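Local atomic coordinates of amino Transferase (PDB entry 3ELE), a protein that probably catalyses the transfer of amino groups between amino acids and keto acids, using bound pyridoxal-5'-phosphate as its cofactor. Residues K34-S46 / R372-S385. Sequence-based numbering, arbitrary orientation. Where two conformers were deposited one is given.
Sequences KENVYDFSIGNPS and RISYCVDREMIKHS
Phe40 is the main bump of 34-46, and its ring fills a hollow between the end of strand 370-374 and the start of helix 379-396. Met381, present as selenomethionine, bends at chi2 and chi3 (-79° and -89°) in the conformer described, which lays CE over one ring face, 3.8 Å from the Phe40 centroid. Ile373 CG2 presses obliquely on Phe40 CG at 3.4 Å, Ser374 O and Ser385 OG lie at the ring's edge, and Phe389 meets it from farther along the helix. A flat hydrocarbon ring can offer a face to the methyl and its C-H edge to the oxygens. Tyr38 rests one ring face on Ser385, whose CA stands 3.7 Å from the centroid; so small a residue lets the ring settle against the helix backbone. The short side chain of Cys376 fits within the curve of 43-46, CB against Asn44 O (3.4 Å) and Ser46 OG, SG beside Gly43 CA, where no side chain intrudes.

Beyond the Phe40 ring, polar bonds hold the backbone. Phe40 O receives Ser374 N (2.9 Å), and Ser41 O takes Ser374 OG and Arg372 NH2 (2.9 Å) from opposite faces of its carbonyl plane. Arg372 NH1 also binds Asn183 of the cofactor pocket. Apolar packing thus gives way to a polar network about Arg372, whose place is consistent with that of the arginine that binds the substrate carboxylate in class I and II aminotransferases.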
ATOM      1  N   LYS A  34     -21.566 -28.697   1.492  1.00 45.55           N
ATOM      2  CA  LYS A  34     -21.620 -27.310   1.000  1.00 46.90           C
ATOM      3  C   LYS A  34     -22.951 -26.980   0.317  1.00 45.68           C
ATOM      4  O   LYS A  34     -23.417 -25.853   0.431  1.00 47.03           O
ATOM      5  CB  LYS A  34     -20.417 -26.934   0.107  1.00 47.07           C
ATOM      6  CG  LYS A  34     -20.273 -27.711  -1.206  1.00 51.18           C
ATOM      7  CD  LYS A  34     -19.125 -27.131  -2.051  1.00 50.58           C
ATOM      8  CE  LYS A  34     -18.906 -27.939  -3.347  1.00 54.37           C
ATOM      9  NZ  LYS A  34     -17.819 -27.349  -4.205  1.00 56.04           N
ATOM     10  N   GLU A  35     -23.580 -27.961  -0.343  1.00 44.85           N
ATOM     11  CA  GLU A  35     -24.917 -27.761  -0.953  1.00 43.86           C
ATOM     12  C   GLU A  35     -25.996 -27.342   0.088  1.00 40.70           C
ATOM     13  O   GLU A  35     -26.971 -26.683  -0.275  1.00 38.94           O
ATOM     14  CB  GLU A  35     -25.393 -29.038  -1.683  1.00 43.87           C
ATOM     15  CG  GLU A  35     -26.599 -28.839  -2.658  1.00 45.91           C
ATOM     16  CD  GLU A  35     -27.278 -30.149  -3.118  1.00 46.59           C
ATOM     17  OE1 GLU A  35     -27.033 -31.223  -2.523  1.00 52.48           O
ATOM     18  OE2 GLU A  35     -28.101 -30.080  -4.061  1.00 52.91           O
ATOM     19  N   ASN A  36     -25.811 -27.754   1.350  1.00 38.89           N
ATOM     20  CA  ASN A  36     -26.736 -27.490   2.460  1.00 37.95           C
ATOM     21  C   ASN A  36     -26.324 -26.339   3.413  1.00 37.76           C
ATOM     22  O   ASN A  36     -26.891 -26.219   4.507  1.00 38.09           O
ATOM     23  CB  ASN A  36     -26.938 -28.792   3.249  1.00 37.64           C
ATOM     24  CG  ASN A  36     -27.485 -29.908   2.389  1.00 39.60           C
ATOM     25  OD1 ASN A  36     -28.509 -29.747   1.727  1.00 40.06           O
ATOM     26  ND2 ASN A  36     -26.829 -31.059   2.416  1.00 37.58           N
ATOM     27  N   VAL A  37     -25.352 -25.519   2.990  1.00 36.09           N
ATOM     28  CA  VAL A  37     -24.894 -24.335   3.727  1.00 36.30           C
ATOM     29  C   VAL A  37     -25.152 -23.131   2.806  1.00 36.43           C
ATOM     30  O   VAL A  37     -24.699 -23.112   1.659  1.00 36.76           O
ATOM     31  CB  VAL A  37     -23.408 -24.426   4.128  1.00 35.92           C
ATOM     32  CG1 VAL A  37     -22.964 -23.146   4.814  1.00 34.89           C
ATOM     33  CG2 VAL A  37     -23.179 -25.627   5.037  1.00 34.32           C
ATOM     34  N   TYR A  38     -25.884 -22.144   3.320  1.00 35.97           N
ATOM     35  CA  TYR A  38     -26.309 -20.972   2.548  1.00 34.34           C
ATOM     36  C   TYR A  38     -25.582 -19.747   3.068  1.00 34.98           C
ATOM     37  O   TYR A  38     -26.092 -18.956   3.880  1.00 32.82           O
ATOM     38  CB  TYR A  38     -27.833 -20.877   2.572  1.00 33.48           C
ATOM     39  CG  TYR A  38     -28.440 -22.249   2.285  1.00 27.48           C
ATOM     40  CD1 TYR A  38     -28.368 -22.806   1.017  1.00 29.23           C
ATOM     41  CD2 TYR A  38     -29.032 -23.003   3.303  1.00 27.60           C
ATOM     42  CE1 TYR A  38     -28.903 -24.104   0.743  1.00 26.43           C
ATOM     43  CE2 TYR A  38     -29.595 -24.310   3.042  1.00 28.35           C
ATOM     44  CZ  TYR A  38     -29.515 -24.849   1.764  1.00 27.26           C
ATOM     45  OH  TYR A  38     -30.064 -26.121   1.515  1.00 27.07           O
ATOM     46  N   ASP A  39     -24.361 -19.614   2.560  1.00 34.42           N
ATOM     47  CA  ASP A  39     -23.448 -18.557   2.946  1.00 34.50           C
ATOM     48  C   ASP A  39     -23.603 -17.294   2.113  1.00 34.17           C
ATOM     49  O   ASP A  39     -23.137 -17.236   0.959  1.00 31.99           O
ATOM     50  CB  ASP A  39     -22.011 -19.088   2.863  1.00 35.40           C
ATOM     51  CG  ASP A  39     -20.972 -18.080   3.284  1.00 38.18           C
ATOM     52  OD1 ASP A  39     -21.300 -17.062   3.956  1.00 35.22           O
ATOM     53  OD2 ASP A  39     -19.793 -18.341   2.931  1.00 39.96           O
ATOM     54  N   PHE A  40     -24.234 -16.283   2.733  1.00 34.06           N
ATOM     55  CA  PHE A  40     -24.398 -14.956   2.158  1.00 33.88           C
ATOM     56  C   PHE A  40     -23.586 -13.915   2.943  1.00 35.44           C
ATOM     57  O   PHE A  40     -23.929 -12.735   2.897  1.00 34.84           O
ATOM     58  CB  PHE A  40     -25.876 -14.524   2.184  1.00 34.27           C
ATOM     59  CG  PHE A  40     -26.828 -15.510   1.573  1.00 31.37           C
ATOM     60  CD1 PHE A  40     -27.112 -15.488   0.205  1.00 32.15           C
ATOM     61  CD2 PHE A  40     -27.498 -16.422   2.376  1.00 30.71           C
ATOM     62  CE1 PHE A  40     -28.019 -16.383  -0.346  1.00 31.48           C
ATOM     63  CE2 PHE A  40     -28.398 -17.332   1.832  1.00 30.98           C
ATOM     64  CZ  PHE A  40     -28.661 -17.307   0.473  1.00 33.09           C
ATOM     65  N   SER A  41     -22.492 -14.320   3.606  1.00 37.51           N
ATOM     66  CA  SER A  41     -21.709 -13.419   4.478  1.00 39.44           C
ATOM     67  C   SER A  41     -20.684 -12.484   3.792  1.00 42.45           C
ATOM     68  O   SER A  41     -20.983 -11.318   3.585  1.00 41.67           O
ATOM     69  CB  SER A  41     -21.039 -14.215   5.613  1.00 39.30           C
ATOM     70  OG  SER A  41     -20.031 -15.078   5.112  1.00 36.28           O
ATOM     71  N   ILE A  42     -19.492 -12.980   3.451  1.00 46.09           N
ATOM     72  CA  ILE A  42     -18.417 -12.126   2.883  1.00 48.89           C
ATOM     73  C   ILE A  42     -18.724 -11.609   1.461  1.00 48.14           C
ATOM     74  O   ILE A  42     -19.220 -12.359   0.619  1.00 47.58           O
ATOM     75  CB  ILE A  42     -16.981 -12.787   2.959  1.00 50.08           C
ATOM     76  CG1 ILE A  42     -16.875 -14.078   2.135  1.00 50.74           C
ATOM     77  CG2 ILE A  42     -16.585 -13.053   4.437  1.00 51.82           C
ATOM     78  CD1 ILE A  42     -15.478 -14.743   2.215  1.00 51.55           C
ATOM     79  N   GLY A  43     -18.421 -10.327   1.230  1.00 46.91           N
ATOM     80  CA  GLY A  43     -18.685  -9.647  -0.034  1.00 47.07           C
ATOM     81  C   GLY A  43     -17.581  -9.679  -1.076  1.00 46.36           C
ATOM     82  O   GLY A  43     -17.154  -8.618  -1.544  1.00 48.08           O
ATOM     83  N   ASN A  44     -17.154 -10.877  -1.479  1.00 44.92           N
ATOM     84  CA  ASN A  44     -16.069 -11.036  -2.458  1.00 43.93           C
ATOM     85  C   ASN A  44     -16.577 -11.142  -3.884  1.00 43.60           C
ATOM     86  O   ASN A  44     -17.534 -11.886  -4.124  1.00 44.35           O
ATOM     87  CB  ASN A  44     -15.244 -12.296  -2.166  1.00 43.86           C
ATOM     88  CG  ASN A  44     -14.481 -12.236  -0.851  1.00 46.97           C
ATOM     89  OD1 ASN A  44     -14.292 -13.267  -0.218  1.00 51.37           O
ATOM     90  ND2 ASN A  44     -14.030 -11.047  -0.438  1.00 42.39           N
ATOM     91  N   PRO A  45     -15.966 -10.395  -4.842  1.00 42.76           N
ATOM     92  CA  PRO A  45     -16.294 -10.591  -6.253  1.00 42.39           C
ATOM     93  C   PRO A  45     -16.313 -12.080  -6.645  1.00 41.09           C
ATOM     94  O   PRO A  45     -15.375 -12.813  -6.334  1.00 40.60           O
ATOM     95  CB  PRO A  45     -15.166  -9.843  -6.978  1.00 42.87           C
ATOM     96  CG  PRO A  45     -14.871  -8.711  -6.087  1.00 41.76           C
ATOM     97  CD  PRO A  45     -15.022  -9.265  -4.680  1.00 42.79           C
ATOM     98  N   SER A  46     -17.416 -12.504  -7.256  1.00 39.40           N
ATOM     99  CA  SER A  46     -17.630 -13.883  -7.660  1.00 38.64           C
ATOM    100  C   SER A  46     -17.642 -14.138  -9.175  1.00 38.79           C
ATOM    101  O   SER A  46     -17.658 -15.305  -9.572  1.00 39.86           O
ATOM    102  CB  SER A  46     -18.928 -14.375  -7.025  1.00 39.39           C
ATOM    103  OG  SER A  46     -20.001 -13.543  -7.393  1.00 37.62           O
ATOM    104  N   ARG A 372     -27.770  -7.840   6.153  1.00 30.92           N
ATOM    105  CA  ARG A 372     -27.162  -7.781   4.840  1.00 31.80           C
ATOM    106  C   ARG A 372     -26.960  -9.215   4.354  1.00 31.53           C
ATOM    107  O   ARG A 372     -26.314 -10.029   5.035  1.00 31.45           O
ATOM    108  CB  ARG A 372     -25.812  -7.074   4.874  1.00 32.10           C
ATOM    109  CG  ARG A 372     -25.235  -6.911   3.455  1.00 32.03           C
ATOM    110  CD  ARG A 372     -23.814  -6.469   3.449  1.00 34.61           C
ATOM    111  NE  ARG A 372     -22.886  -7.548   3.769  1.00 32.03           N
ATOM    112  CZ  ARG A 372     -21.553  -7.453   3.698  1.00 36.77           C
ATOM    113  NH1 ARG A 372     -20.961  -6.331   3.346  1.00 37.23           N
ATOM    114  NH2 ARG A 372     -20.802  -8.500   4.009  1.00 35.41           N
ATOM    115  N   ILE A 373     -27.480  -9.485   3.158  1.00 32.80           N
ATOM    116  CA  ILE A 373     -27.373 -10.783   2.482  1.00 32.69           C
ATOM    117  C   ILE A 373     -26.599 -10.509   1.174  1.00 33.43           C
ATOM    118  O   ILE A 373     -27.097  -9.828   0.287  1.00 35.52           O
ATOM    119  CB  ILE A 373     -28.792 -11.354   2.169  1.00 32.66           C
ATOM    120  CG1 ILE A 373     -29.671 -11.391   3.430  1.00 33.97           C
ATOM    121  CG2 ILE A 373     -28.689 -12.719   1.530  1.00 32.94           C
ATOM    122  CD1 ILE A 373     -31.018 -12.112   3.291  1.00 31.56           C
ATOM    123  N   SER A 374     -25.361 -10.983   1.078  1.00 33.77           N
ATOM    124  CA  SER A 374     -24.547 -10.784  -0.122  1.00 34.21           C
ATOM    125  C   SER A 374     -25.032 -11.771  -1.174  1.00 34.84           C
ATOM    126  O   SER A 374     -25.355 -12.918  -0.822  1.00 33.20           O
ATOM    127  CB  SER A 374     -23.061 -11.027   0.168  1.00 34.68           C
ATOM    128  OG  SER A 374     -22.604 -10.221   1.233  1.00 39.46           O
ATOM    129  N   TYR A 375     -25.123 -11.331  -2.434  1.00 34.14           N
ATOM    130  CA  TYR A 375     -25.540 -12.232  -3.548  1.00 34.63           C
ATOM    131  C   TYR A 375     -24.488 -12.424  -4.639  1.00 35.06           C
ATOM    132  O   TYR A 375     -24.793 -13.001  -5.703  1.00 36.61           O
ATOM    133  CB  TYR A 375     -26.942 -11.917  -4.075  1.00 33.76           C
ATOM    134  CG  TYR A 375     -27.172 -10.509  -4.517  1.00 34.51           C
ATOM    135  CD1 TYR A 375     -26.874 -10.114  -5.824  1.00 31.49           C
ATOM    136  CD2 TYR A 375     -27.722  -9.567  -3.654  1.00 28.25           C
ATOM    137  CE1 TYR A 375     -27.095  -8.803  -6.246  1.00 27.75           C
ATOM    138  CE2 TYR A 375     -27.968  -8.247  -4.094  1.00 31.00           C
ATOM    139  CZ  TYR A 375     -27.650  -7.886  -5.400  1.00 28.87           C
ATOM    140  OH  TYR A 375     -27.850  -6.604  -5.870  1.00 34.32           O
ATOM    141  N   CYS A 376     -23.236 -12.063  -4.324  1.00 34.65           N
ATOM    142  CA  CYS A 376     -22.037 -12.426  -5.107  1.00 35.04           C
ATOM    143  C   CYS A 376     -21.732 -13.914  -4.725  1.00 34.71           C
ATOM    144  O   CYS A 376     -20.663 -14.292  -4.201  1.00 34.62           O
ATOM    145  CB  CYS A 376     -20.880 -11.471  -4.779  1.00 35.34           C
ATOM    146  SG  CYS A 376     -20.700 -11.100  -2.990  1.00 37.40           S
ATOM    147  N   VAL A 377     -22.719 -14.750  -5.020  1.00 34.92           N
ATOM    148  CA  VAL A 377     -22.768 -16.152  -4.623  1.00 34.58           C
ATOM    149  C   VAL A 377     -23.249 -16.942  -5.820  1.00 36.50           C
ATOM    150  O   VAL A 377     -23.632 -16.359  -6.839  1.00 35.61           O
ATOM    151  CB  VAL A 377     -23.772 -16.360  -3.440  1.00 35.27           C
ATOM    152  CG1 VAL A 377     -23.380 -15.507  -2.205  1.00 32.10           C
ATOM    153  CG2 VAL A 377     -25.230 -16.058  -3.880  1.00 30.09           C
ATOM    154  N   ASP A 378     -23.276 -18.263  -5.665  1.00 37.93           N
ATOM    155  CA  ASP A 378     -23.701 -19.154  -6.722  1.00 39.29           C
ATOM    156  C   ASP A 378     -25.224 -19.085  -6.863  1.00 39.61           C
ATOM    157  O   ASP A 378     -25.950 -19.213  -5.873  1.00 38.86           O
ATOM    158  CB  ASP A 378     -23.255 -20.581  -6.406  1.00 39.71           C
ATOM    159  CG  ASP A 378     -23.243 -21.474  -7.626  1.00 46.25           C
ATOM    160  OD1 ASP A 378     -24.291 -21.648  -8.302  1.00 57.64           O
ATOM    161  OD2 ASP A 378     -22.159 -22.038  -7.893  1.00 58.30           O
ATOM    162  N   ARG A 379     -25.688 -18.899  -8.102  1.00 40.57           N
ATOM    163  CA  ARG A 379     -27.115 -18.807  -8.430  1.00 41.59           C
ATOM    164  C   ARG A 379     -27.926 -20.001  -7.899  1.00 40.88           C
ATOM    165  O   ARG A 379     -28.996 -19.810  -7.336  1.00 41.53           O
ATOM    166  CB  ARG A 379     -27.300 -18.657  -9.954  1.00 40.94           C
ATOM    167  CG  ARG A 379     -28.754 -18.511 -10.414  1.00 44.96           C
ATOM    168  CD  ARG A 379     -28.890 -18.146 -11.902  1.00 45.97           C
ATOM    169  NE  ARG A 379     -30.310 -18.031 -12.251  1.00 50.52           N
ATOM    170  CZ  ARG A 379     -31.114 -19.033 -12.624  1.00 55.07           C
ATOM    171  NH1 ARG A 379     -30.667 -20.298 -12.751  1.00 56.27           N
ATOM    172  NH2 ARG A 379     -32.401 -18.769 -12.884  1.00 54.68           N
ATOM    173  N   GLU A 380     -27.399 -21.216  -8.061  1.00 40.29           N
ATOM    174  CA  GLU A 380     -28.097 -22.435  -7.611  1.00 39.50           C
ATOM    175  C   GLU A 380     -28.226 -22.505  -6.079  1.00 37.42           C
ATOM    176  O   GLU A 380     -29.215 -23.052  -5.587  1.00 37.86           O
ATOM    177  CB  GLU A 380     -27.460 -23.719  -8.185  1.00 39.87           C
ATOM    178  CG  GLU A 380     -27.193 -23.708  -9.711  1.00 45.50           C
ATOM    179  CD  GLU A 380     -28.354 -23.166 -10.552  1.00 48.27           C
ATOM    180  OE1 GLU A 380     -29.420 -23.810 -10.602  1.00 48.23           O
ATOM    181  OE2 GLU A 380     -28.177 -22.097 -11.180  1.00 52.18           O
HETATM  182  N   MSE A 381     -27.243 -21.950  -5.352  1.00 35.10           N
HETATM  183  CA  MSE A 381     -27.287 -21.907  -3.892  0.80 34.62           C
HETATM  184  C   MSE A 381     -28.470 -21.023  -3.450  1.00 34.48           C
HETATM  185  O   MSE A 381     -29.153 -21.359  -2.483  1.00 34.62           O
HETATM  186  CB  MSE A 381     -25.941 -21.425  -3.303  0.80 34.34           C
HETATM  187  CG  MSE A 381     -25.881 -21.364  -1.788  0.80 35.14           C
HETATM  188 SE   MSE A 381     -26.753 -19.755  -1.067  0.60 34.88          SE
HETATM  189  CE  MSE A 381     -25.282 -18.470  -1.066  0.80 39.26           C
ATOM    190  N   ILE A 382     -28.706 -19.903  -4.154  1.00 34.25           N
ATOM    191  CA  ILE A 382     -29.847 -19.007  -3.849  1.00 34.09           C
ATOM    192  C   ILE A 382     -31.182 -19.779  -3.946  1.00 34.53           C
ATOM    193  O   ILE A 382     -32.018 -19.670  -3.055  1.00 33.70           O
ATOM    194  CB  ILE A 382     -29.922 -17.740  -4.765  1.00 34.33           C
ATOM    195  CG1 ILE A 382     -28.677 -16.874  -4.615  1.00 33.21           C
ATOM    196  CG2 ILE A 382     -31.151 -16.890  -4.404  1.00 32.64           C
ATOM    197  CD1 ILE A 382     -28.708 -15.600  -5.464  1.00 34.72           C
ATOM    198  N   LYS A 383     -31.346 -20.586  -4.999  1.00 35.78           N
ATOM    199  CA  LYS A 383     -32.564 -21.411  -5.178  1.00 37.00           C
ATOM    200  C   LYS A 383     -32.688 -22.506  -4.112  1.00 36.42           C
ATOM    201  O   LYS A 383     -33.778 -22.712  -3.565  1.00 35.44           O
ATOM    202  CB  LYS A 383     -32.608 -22.074  -6.559  1.00 37.83           C
ATOM    203  CG  LYS A 383     -32.568 -21.113  -7.733  1.00 41.91           C
ATOM    204  CD  LYS A 383     -32.784 -21.865  -9.013  1.00 47.05           C
ATOM    205  CE  LYS A 383     -32.733 -20.963 -10.213  1.00 49.29           C
ATOM    206  NZ  LYS A 383     -33.082 -21.750 -11.433  1.00 53.79           N
ATOM    207  N   HIS A 384     -31.563 -23.167  -3.803  1.00 36.39           N
ATOM    208  CA  HIS A 384     -31.558 -24.250  -2.789  0.50 35.78           C
ATOM    209  C   HIS A 384     -31.751 -23.695  -1.365  1.00 35.55           C
ATOM    210  O   HIS A 384     -32.179 -24.418  -0.471  1.00 34.40           O
ATOM    211  CB  HIS A 384     -30.293 -25.134  -2.849  0.50 35.83           C
ATOM    212  CG  HIS A 384     -30.015 -25.710  -4.206  0.50 33.46           C
ATOM    213  ND1 HIS A 384     -28.754 -25.724  -4.762  0.50 31.86           N
ATOM    214  CD2 HIS A 384     -30.847 -26.204  -5.149  0.50 33.63           C
ATOM    215  CE1 HIS A 384     -28.816 -26.251  -5.971  0.50 35.35           C
ATOM    216  NE2 HIS A 384     -30.075 -26.552  -6.231  0.50 34.61           N
ATOM    217  N   SER A 385     -31.468 -22.408  -1.158  1.00 34.89           N
ATOM    218  CA  SER A 385     -31.655 -21.765   0.153  1.00 34.23           C
ATOM    219  C   SER A 385     -33.108 -21.462   0.537  1.00 33.20           C
ATOM    220  O   SER A 385     -33.384 -21.273   1.729  1.00 32.10           O
ATOM    221  CB  SER A 385     -30.887 -20.450   0.220  1.00 33.85           C
ATOM    222  OG  SER A 385     -31.504 -19.431  -0.553  1.00 34.51           O
TER
HETATM  223  O   HOH W   1     -23.701 -10.377   4.094  1.00 21.96           O
HETATM  224  O   HOH W   2     -17.588  -8.310   3.613  1.00 37.49           O
HETATM  225  O   HOH W   3     -17.791 -14.712  -3.206  1.00 33.97           O
HETATM  226  O   HOH W   4     -22.190 -14.403  -8.340  0.50 10.46           O